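Local coordinates for protein putative NAD(P)H:FMN oxidoreductase (Porphyromonas gingivalis W83, PDB 3GE5) that binds flavin mononucleotide between its two subunits and probably works as an NAD(P)H-dependent oxidoreductase of the nitroreductase family, at residues A[121-124]-A[125-128]; A[47-50]-A[51-54]. One frame throughout, in Å; residues are numbered along the deposited sequence.

Contact 1: residues A[121-124]-A[125-128]. With FMN (flavin mononucleotide), chain J; EDO (1,2-ethanediol), chain N.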
loop_
_atom_site.group_PDB
_atom_site.type_symbol
_atom_site.label_atom_id
_atom_site.label_comp_id
_atom_site.label_asym_id
_atom_site.label_seq_id
_atom_site.Cartn_x
_atom_site.Cartn_y
_atom_site.Cartn_z
ATOM N N ASP A 121 0.646 -9.898 4.029
ATOM C CA ASP A 121 -0.119 -8.675 4.373
ATOM C C ASP A 121 0.506 -7.434 3.745
ATOM O O ASP A 121 -0.188 -6.548 3.270
ATOM C CB ASP A 121 -0.306 -8.535 5.898
ATOM C CG ASP A 121 -1.448 -9.379 6.440
ATOM O OD1 ASP A 121 -1.933 -10.298 5.737
ATOM O OD2 ASP A 121 -1.916 -9.143 7.591
ATOM N N ILE A 122 1.838 -7.339 3.779
ATOM C CA ILE A 122 2.515 -6.226 3.133
ATOM C C ILE A 122 2.224 -6.187 1.618
ATOM O O ILE A 122 1.708 -5.185 1.111
ATOM C CB ILE A 122 4.048 -6.293 3.428
ATOM C CG1 ILE A 122 4.312 -6.066 4.934
ATOM C CG2 ILE A 122 4.882 -5.306 2.581
ATOM C CD1 ILE A 122 5.714 -6.534 5.381
ATOM N N ASP A 123 2.572 -7.274 0.924
ATOM C CA ASP A 123 2.546 -7.259 -0.539
ATOM C C ASP A 123 1.113 -7.100 -1.077
ATOM O O ASP A 123 0.861 -6.290 -1.988
ATOM C CB ASP A 123 3.149 -8.543 -1.097
ATOM C CG ASP A 123 4.656 -8.645 -0.918
ATOM O OD1 ASP A 123 5.346 -7.595 -0.911
ATOM O OD2 ASP A 123 5.149 -9.792 -0.874
ATOM N N THR A 124 0.155 -7.810 -0.476
ATOM C CA THR A 124 -1.233 -7.682 -0.936
ATOM C C THR A 124 -1.754 -6.253 -0.747
ATOM O O THR A 124 -2.596 -5.764 -1.523
ATOM C CB THR A 124 -2.232 -8.711 -0.276
ATOM O OG1 THR A 124 -2.274 -8.532 1.139
ATOM C CG2 THR A 124 -1.860 -10.183 -0.646
ATOM N N SER A 125 -1.291 -5.625 0.329
ATOM C CA SER A 125 -1.681 -4.257 0.615
ATOM C C SER A 125 -1.102 -3.236 -0.372
ATOM O O SER A 125 -1.731 -2.201 -0.650
ATOM C CB SER A 125 -1.349 -3.909 2.057
ATOM O OG SER A 125 -2.111 -4.712 2.947
ATOM N N ILE A 126 0.067 -3.504 -0.911
ATOM C CA ILE A 126 0.601 -2.621 -1.977
ATOM C C ILE A 126 -0.303 -2.761 -3.217
ATOM O O ILE A 126 -0.712 -1.751 -3.826
ATOM C CB ILE A 126 2.085 -2.969 -2.329
ATOM C CG1 ILE A 126 3.003 -2.890 -1.082
ATOM C CG2 ILE A 126 2.591 -2.039 -3.378
ATOM C CD1 ILE A 126 4.442 -3.477 -1.280
ATOM N N ALA A 127 -0.625 -4.000 -3.585
ATOM C CA ALA A 127 -1.488 -4.225 -4.754
ATOM C C ALA A 127 -2.882 -3.549 -4.531
ATOM O O ALA A 127 -3.420 -2.874 -5.432
ATOM C CB ALA A 127 -1.680 -5.715 -5.064
HETATM N N MSE A 128 -3.449 -3.748 -3.334
HETATM C CA MSE A 128 -4.740 -3.132 -2.987
HETATM C C MSE A 128 -4.640 -1.596 -3.094
HETATM O O MSE A 128 -5.562 -0.941 -3.605
HETATM C CB MSE A 128 -5.172 -3.531 -1.574
HETATM C CG MSE A 128 -5.806 -4.910 -1.516
HETATM SE SE MSE A 128 -7.677 -4.894 -2.122
HETATM C CE MSE A 128 -8.403 -3.596 -0.855
HETATM N N1 FMN J . 14.722 -4.451 -2.410
HETATM C C2 FMN J . 15.907 -4.593 -1.732
HETATM O O2 FMN J . 16.953 -4.457 -2.358
HETATM N N3 FMN J . 15.944 -4.875 -0.377
HETATM C C4 FMN J . 14.788 -5.136 0.358
HETATM O O4 FMN J . 14.833 -5.418 1.547
HETATM C C4A FMN J . 13.570 -5.032 -0.327
HETATM N N5 FMN J . 12.382 -5.310 0.305
HETATM C C5A FMN J . 11.181 -5.151 -0.309
HETATM C C6 FMN J . 9.997 -5.327 0.442
HETATM C C7 FMN J . 8.760 -4.993 -0.130
HETATM C C7M FMN J . 7.487 -5.220 0.683
HETATM C C8 FMN J . 8.717 -4.491 -1.415
HETATM C C8M FMN J . 7.435 -4.077 -2.034
HETATM C C9 FMN J . 9.880 -4.305 -2.148
HETATM C C9A FMN J . 11.152 -4.626 -1.587
HETATM N N10 FMN J . 12.340 -4.472 -2.312
HETATM C C10 FMN J . 13.552 -4.671 -1.686
HETATM C "C1'" FMN J . 12.330 -3.956 -3.733
HETATM C "C2'" FMN J . 11.824 -5.051 -4.704
HETATM O "O2'" FMN J . 12.875 -5.966 -5.037
HETATM C "C3'" FMN J . 11.211 -4.455 -5.968
HETATM O "O3'" FMN J . 10.123 -3.586 -5.628
HETATM C "C4'" FMN J . 10.752 -5.569 -6.934
HETATM O "O4'" FMN J . 11.872 -6.340 -7.421
HETATM C "C5'" FMN J . 9.995 -4.926 -8.086
HETATM O "O5'" FMN J . 10.873 -4.047 -8.792
HETATM P P FMN J . 10.543 -2.528 -9.077
HETATM O O1P FMN J . 9.370 -2.512 -10.022
HETATM O O2P FMN J . 11.771 -1.879 -9.671
HETATM O O3P FMN J . 10.272 -1.831 -7.753
HETATM C C1 EDO N . -5.036 -10.091 10.510
HETATM O O1 EDO N . -6.220 -10.833 10.150
HETATM C C2 EDO N . -4.482 -9.177 9.420
HETATM O O2 EDO N . -4.445 -9.721 8.107
HETATM O O HOH W 1 -4.181 -6.443 1.792
#
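Asp121 O is gripped twice by Ser125: its hydroxyl OG donates at 2.7 Å, and its backbone N gives the ordinary helical bond, longer at 3.3 Å. The hydroxyl arrives almost in line with the carbonyl, whereas the amide stands above the carbonyl plane. With OG beside its own backbone N (chi1 -64°), the serine can fold back onto the preceding turn. A water then ties the buried hydroxyls together, donating to Ser125 OG and to Thr124 OG1, which also bonds to Val120 O.

Another flank of the helix faces a flavin that is hydrogen-bonded by residues of the second subunit, among them Arg38 and Ser39, and so adds a wall from across the dimer interface. Ile122 CG2 and Ile126 CD1, 4.3 Å apart, lie against the dimethylbenzene end, meeting the methyls C7M and C8M respectively. Asp123 OD1 also approaches C7M and accepts a hydrogen bond from Ala66 N, while OD2 pairs with Ser119 OG; both oxygens are thereby held in place.

Across the subunit boundary, Ser125 packs on Ile122 of the second subunit. Within its own chain, helix 120-137 rests on the antiparallel sheet, with Thr124 and Met128 against strands 100-107 and 163-172 and Ala127 against strand 72-77.

Contact 2: residues A[47-50]-A[51-54]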
loop_
_atom_site.group_PDB
_atom_site.type_symbol
_atom_site.label_atom_id
_atom_site.label_comp_id
_atom_site.label_asym_id
_atom_site.label_seq_id
_atom_site.Cartn_x
_atom_site.Cartn_y
_atom_site.Cartn_z
ATOM N N PRO A 47 -23.287 0.860 -14.682
ATOM C CA PRO A 47 -22.289 -0.180 -14.809
ATOM C C PRO A 47 -20.872 0.373 -14.986
ATOM O O PRO A 47 -20.656 1.405 -15.662
ATOM C CB PRO A 47 -22.719 -0.951 -16.068
ATOM C CG PRO A 47 -23.748 -0.175 -16.710
ATOM C CD PRO A 47 -24.261 0.862 -15.788
ATOM N N VAL A 48 -19.930 -0.317 -14.368
ATOM C CA VAL A 48 -18.506 -0.008 -14.501
ATOM C C VAL A 48 -18.001 -0.530 -15.848
ATOM O O VAL A 48 -18.150 -1.708 -16.164
ATOM C CB VAL A 48 -17.706 -0.589 -13.325
ATOM C CG1 VAL A 48 -16.206 -0.336 -13.487
ATOM C CG2 VAL A 48 -18.228 -0.016 -11.990
ATOM N N GLU A 49 -17.404 0.348 -16.642
ATOM C CA GLU A 49 -16.915 -0.034 -17.963
ATOM C C GLU A 49 -15.854 -1.109 -17.833
ATOM O O GLU A 49 -14.995 -1.029 -16.967
ATOM C CB GLU A 49 -16.335 1.164 -18.716
ATOM C CG GLU A 49 -17.345 2.210 -19.109
ATOM C CD GLU A 49 -17.630 3.256 -18.024
ATOM O OE1 GLU A 49 -17.296 3.052 -16.836
ATOM O OE2 GLU A 49 -18.189 4.309 -18.391
ATOM N N GLU A 50 -15.909 -2.105 -18.714
ATOM C CA GLU A 50 -14.924 -3.185 -18.753
ATOM C C GLU A 50 -13.479 -2.674 -18.717
ATOM O O GLU A 50 -12.633 -3.232 -18.005
ATOM C CB GLU A 50 -15.130 -4.029 -20.018
ATOM C CG GLU A 50 -14.472 -5.387 -19.976
ATOM C CD GLU A 50 -15.180 -6.332 -19.011
ATOM O OE1 GLU A 50 -16.290 -5.974 -18.553
ATOM O OE2 GLU A 50 -14.627 -7.421 -18.728
ATOM N N GLU A 51 -13.211 -1.645 -19.515
ATOM C CA GLU A 51 -11.857 -1.122 -19.654
ATOM C C GLU A 51 -11.377 -0.509 -18.345
ATOM O O GLU A 51 -10.170 -0.537 -18.067
ATOM C CB GLU A 51 -11.772 -0.094 -20.789
ATOM C CG GLU A 51 -12.819 1.045 -20.728
ATOM C CD GLU A 51 -14.173 0.769 -21.501
ATOM O OE1 GLU A 51 -14.679 -0.407 -21.607
ATOM O OE2 GLU A 51 -14.753 1.787 -21.969
ATOM N N LYS A 52 -12.301 0.037 -17.550
ATOM C CA LYS A 52 -11.929 0.608 -16.255
ATOM C C LYS A 52 -11.593 -0.521 -15.244
ATOM O O LYS A 52 -10.614 -0.419 -14.489
ATOM C CB LYS A 52 -13.025 1.535 -15.665
ATOM C CG LYS A 52 -13.224 2.851 -16.439
ATOM C CD LYS A 52 -14.144 3.851 -15.750
ATOM C CE LYS A 52 -14.151 5.176 -16.518
ATOM N NZ LYS A 52 -14.940 6.259 -15.862
ATOM N N LEU A 53 -12.415 -1.577 -15.213
ATOM C CA LEU A 53 -12.107 -2.772 -14.387
ATOM C C LEU A 53 -10.753 -3.392 -14.755
ATOM O O LEU A 53 -9.938 -3.707 -13.872
ATOM C CB LEU A 53 -13.218 -3.834 -14.479
ATOM C CG LEU A 53 -13.029 -5.049 -13.579
ATOM C CD1 LEU A 53 -12.769 -4.635 -12.115
ATOM C CD2 LEU A 53 -14.236 -6.037 -13.696
HETATM N N MSE A 54 -10.498 -3.526 -16.058
HETATM C CA MSE A 54 -9.227 -4.077 -16.531
HETATM C C MSE A 54 -8.021 -3.193 -16.116
HETATM O O MSE A 54 -6.971 -3.722 -15.782
HETATM C CB MSE A 54 -9.237 -4.355 -18.032
HETATM C CG MSE A 54 -10.248 -5.410 -18.466
HETATM SE SE MSE A 54 -10.216 -7.076 -17.441
HETATM C CE MSE A 54 -8.274 -7.332 -17.397
#
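The side chains of Glu49 and Lys52 lie alongside each other, heading in one direction across the first turn of helix 50-62. Starting at Glu49, CB lies 3.5 Å from Glu51 CD, so the aliphatic root of one glutamate sits against the carboxylate of the other. Glu49 CG follows, 3.9 Å from Glu51 OE2. The chain then bends at chi2 (86°), which carries the carboxylate away from Glu51 and alongside the lysine. There Glu49 OE1 touches Lys52 CD at 3.4 Å, while Lys52 NZ stays 4.1 Å from Glu49 OE1, too far for a salt bridge. Tyr173 OH joins the two tips, being hydrogen-bonded to both Glu49 OE1 and Lys52 NZ; the ammonium also bonds to Leu138 O. Glu49 OE2 forms a salt bridge with Arg46.

The backbone of Glu49 is engaged as well. Glu49 O takes a fairly straight bond from Leu53 N (3.2 Å, 167° at the hydrogen) and a weak one from Lys52 N. One residue on, Glu50 O accepts from Met54 N at 2.9 Å, and the carboxylate of Glu50 forms a salt bridge with Arg78. Val48 CG1 stands 4.3 Å from Lys52 CB.

Glu49 occupies the N-cap position, and three successive glutamates at a helix start are consistent with a favourable charge-dipole arrangement: this is a loop-to-helix junction on the surface, away from the flavin site.

Contact 2 comes first along the chain, where a loop enters helix 50-62; contact 1 follows, near the start of helix 120-137. Their centres lie 22 Å apart and their nearest atoms about 11 Å, so they do not touch. The four-stranded antiparallel sheet supplies common surroundings: residues 121-128 lie against three of its strands, while Lys52 and Glu49 reach Tyr173, just past the end of strand 163-172. Contact 1 is buried and borders both the flavin and the second subunit. Contact 2 is peripheral, though Met54 packs on Phe195 of the second subunit. One therefore helps form the cofactor pocket, the other begins a helix at the surface.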